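Local coordinates for glucocorticoid Modulatory Element Binding protein-1 (PDB 1OQJ) that binds glucocorticoid modulatory elements in promoter DNA through its SAND domain, raising sensitivity to low glucocorticoid levels, and assists parvovirus replication, at residues K24-P29 against K58-A63. Sequence-based numbering, arbitrary orientation.
With ZN (zinc ion), chain C.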
loop_
_atom_site.group_PDB
_atom_site.type_symbol
_atom_site.label_atom_id
_atom_site.label_comp_id
_atom_site.label_asym_id
_atom_site.label_seq_id
_atom_site.Cartn_x
_atom_site.Cartn_y
_atom_site.Cartn_z
ATOM N N LYS A 24 -3.215 1.884 -9.524
ATOM C CA LYS A 24 -3.958 0.873 -10.262
ATOM C C LYS A 24 -3.423 -0.538 -10.031
ATOM O O LYS A 24 -4.144 -1.509 -10.242
ATOM C CB LYS A 24 -4.006 1.216 -11.754
ATOM C CG LYS A 24 -4.863 2.456 -12.021
ATOM C CD LYS A 24 -5.149 2.667 -13.492
ATOM C CE LYS A 24 -5.941 3.949 -13.692
ATOM N NZ LYS A 24 -6.167 4.254 -15.132
ATOM N N LYS A 25 -2.174 -0.651 -9.578
ATOM C CA LYS A 25 -1.584 -1.961 -9.287
ATOM C C LYS A 25 -1.937 -2.398 -7.859
ATOM O O LYS A 25 -1.698 -3.543 -7.472
ATOM C CB LYS A 25 -0.057 -1.916 -9.430
ATOM C CG LYS A 25 0.466 -2.098 -10.847
ATOM C CD LYS A 25 -0.022 -1.030 -11.794
ATOM C CE LYS A 25 0.582 -1.240 -13.177
ATOM N NZ LYS A 25 0.164 -0.177 -14.129
ATOM N N PHE A 26 -2.503 -1.472 -7.090
ATOM C CA PHE A 26 -2.899 -1.700 -5.697
ATOM C C PHE A 26 -4.231 -2.461 -5.683
ATOM O O PHE A 26 -5.291 -1.883 -5.457
ATOM C CB PHE A 26 -3.029 -0.331 -5.021
ATOM C CG PHE A 26 -3.309 -0.381 -3.542
ATOM C CD1 PHE A 26 -2.545 -1.176 -2.693
ATOM C CD2 PHE A 26 -4.285 0.444 -2.989
ATOM C CE1 PHE A 26 -2.741 -1.144 -1.311
ATOM C CE2 PHE A 26 -4.491 0.486 -1.605
ATOM C CZ PHE A 26 -3.715 -0.310 -0.768
ATOM N N VAL A 27 -4.148 -3.767 -5.917
ATOM C CA VAL A 27 -5.318 -4.637 -5.999
ATOM C C VAL A 27 -5.535 -5.469 -4.739
ATOM O O VAL A 27 -4.582 -5.980 -4.154
ATOM C CB VAL A 27 -5.174 -5.578 -7.223
ATOM C CG1 VAL A 27 -6.372 -6.502 -7.335
ATOM C CG2 VAL A 27 -5.022 -4.745 -8.491
ATOM N N CYS A 28 -6.790 -5.603 -4.323
ATOM C CA CYS A 28 -7.109 -6.383 -3.128
ATOM C C CYS A 28 -6.543 -7.794 -3.257
ATOM O O CYS A 28 -6.635 -8.404 -4.323
ATOM C CB CYS A 28 -8.620 -6.453 -2.944
ATOM S SG CYS A 28 -9.139 -7.473 -1.550
ATOM N N PRO A 29 -6.008 -8.362 -2.157
ATOM C CA PRO A 29 -5.883 -7.810 -0.802
ATOM C C PRO A 29 -4.609 -7.003 -0.547
ATOM O O PRO A 29 -4.252 -6.735 0.606
ATOM C CB PRO A 29 -5.954 -9.056 0.067
ATOM C CG PRO A 29 -5.153 -10.022 -0.735
ATOM C CD PRO A 29 -5.623 -9.785 -2.166
ATOM N N LYS A 58 2.513 -6.262 12.489
ATOM C CA LYS A 58 1.576 -7.218 11.914
ATOM C C LYS A 58 0.322 -6.523 11.397
ATOM O O LYS A 58 -0.791 -7.011 11.582
ATOM C CB LYS A 58 1.190 -8.291 12.939
ATOM C CG LYS A 58 2.344 -9.191 13.351
ATOM C CD LYS A 58 1.867 -10.413 14.128
ATOM C CE LYS A 58 1.135 -11.402 13.230
ATOM N NZ LYS A 58 0.756 -12.645 13.962
ATOM N N ASP A 59 0.515 -5.377 10.753
ATOM C CA ASP A 59 -0.596 -4.618 10.190
ATOM C C ASP A 59 -0.034 -3.647 9.159
ATOM O O ASP A 59 0.148 -2.463 9.447
ATOM C CB ASP A 59 -1.321 -3.837 11.285
ATOM C CG ASP A 59 -2.682 -3.338 10.836
ATOM O OD1 ASP A 59 -2.848 -3.083 9.625
ATOM O OD2 ASP A 59 -3.579 -3.196 11.692
ATOM N N TRP A 60 0.241 -4.147 7.959
ATOM C CA TRP A 60 0.812 -3.302 6.920
ATOM C C TRP A 60 -0.011 -2.059 6.607
ATOM O O TRP A 60 0.553 -1.017 6.284
ATOM C CB TRP A 60 1.051 -4.103 5.633
ATOM C CG TRP A 60 -0.189 -4.570 4.932
ATOM C CD1 TRP A 60 -0.890 -5.713 5.174
ATOM C CD2 TRP A 60 -0.864 -3.904 3.856
ATOM N NE1 TRP A 60 -1.958 -5.805 4.310
ATOM C CE2 TRP A 60 -1.965 -4.706 3.491
ATOM C CE3 TRP A 60 -0.642 -2.706 3.162
ATOM C CZ2 TRP A 60 -2.846 -4.351 2.463
ATOM C CZ3 TRP A 60 -1.519 -2.351 2.138
ATOM C CH2 TRP A 60 -2.605 -3.172 1.800
ATOM N N LYS A 61 -1.333 -2.160 6.716
ATOM C CA LYS A 61 -2.198 -1.021 6.423
ATOM C C LYS A 61 -2.032 0.106 7.433
ATOM O O LYS A 61 -2.344 1.255 7.137
ATOM C CB LYS A 61 -3.663 -1.448 6.373
ATOM C CG LYS A 61 -3.959 -2.524 5.351
ATOM C CD LYS A 61 -5.446 -2.822 5.286
ATOM C CE LYS A 61 -5.719 -4.131 4.566
ATOM N NZ LYS A 61 -5.187 -5.294 5.335
ATOM N N ARG A 62 -1.553 -0.218 8.630
ATOM C CA ARG A 62 -1.339 0.811 9.633
ATOM C C ARG A 62 0.131 1.236 9.675
ATOM O O ARG A 62 0.451 2.332 10.130
ATOM C CB ARG A 62 -1.806 0.329 11.014
ATOM C CG ARG A 62 -3.329 0.280 11.165
ATOM C CD ARG A 62 -3.735 0.105 12.624
ATOM N NE ARG A 62 -5.166 0.318 12.839
ATOM C CZ ARG A 62 -6.121 -0.522 12.453
ATOM N NH1 ARG A 62 -5.807 -1.648 11.827
ATOM N NH2 ARG A 62 -7.394 -0.234 12.689
ATOM N N ALA A 63 1.016 0.371 9.181
ATOM C CA ALA A 63 2.450 0.658 9.151
ATOM C C ALA A 63 2.784 1.647 8.035
ATOM O O ALA A 63 3.654 2.502 8.188
ATOM C CB ALA A 63 3.236 -0.632 8.950
HETATM ZN ZN ZN C . -11.094 -6.724 -0.648
HETATM O O HOH W 1 -4.598 -7.229 3.371
#
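With CG turned away from the backbone N (chi1 -175°), the ring of Phe26 comes edge-on to Trp60, whose indole extends back to meet it, CG lying between the backbone N and the carbonyl carbon (chi1 68°). The two rings touch at their edges: Phe26 CE1 sits 3.7 Å from Trp60 CH2, near the plane of both rings. Next to this apolar contact, Trp60 CZ2 approaches Pro29 O at 3.3 Å. A water in the plane of the indole completes the join, accepting from Trp60 NE1 at 3.1 Å and from Lys61 NZ while donating to Pro29 O. Lys61 also lays its chain over the indole, with CG above the centre of one face. In this SAND domain the tryptophan belongs to the KDWK motif, Lys58 to Lys61, whose two lysines bind DNA. Asp59 caps the helix that Trp60 starts, through a weak bond from Arg62 N, and Asp59 OD2 and Arg62 NH1 form a salt bridge at 2.7 Å. In 24-29, Cys28 SG binds zinc at 2.3 Å, together with His85, Cys89 and Cys93. Leu71 of helix 71-76 packs against both Phe26 and Trp60.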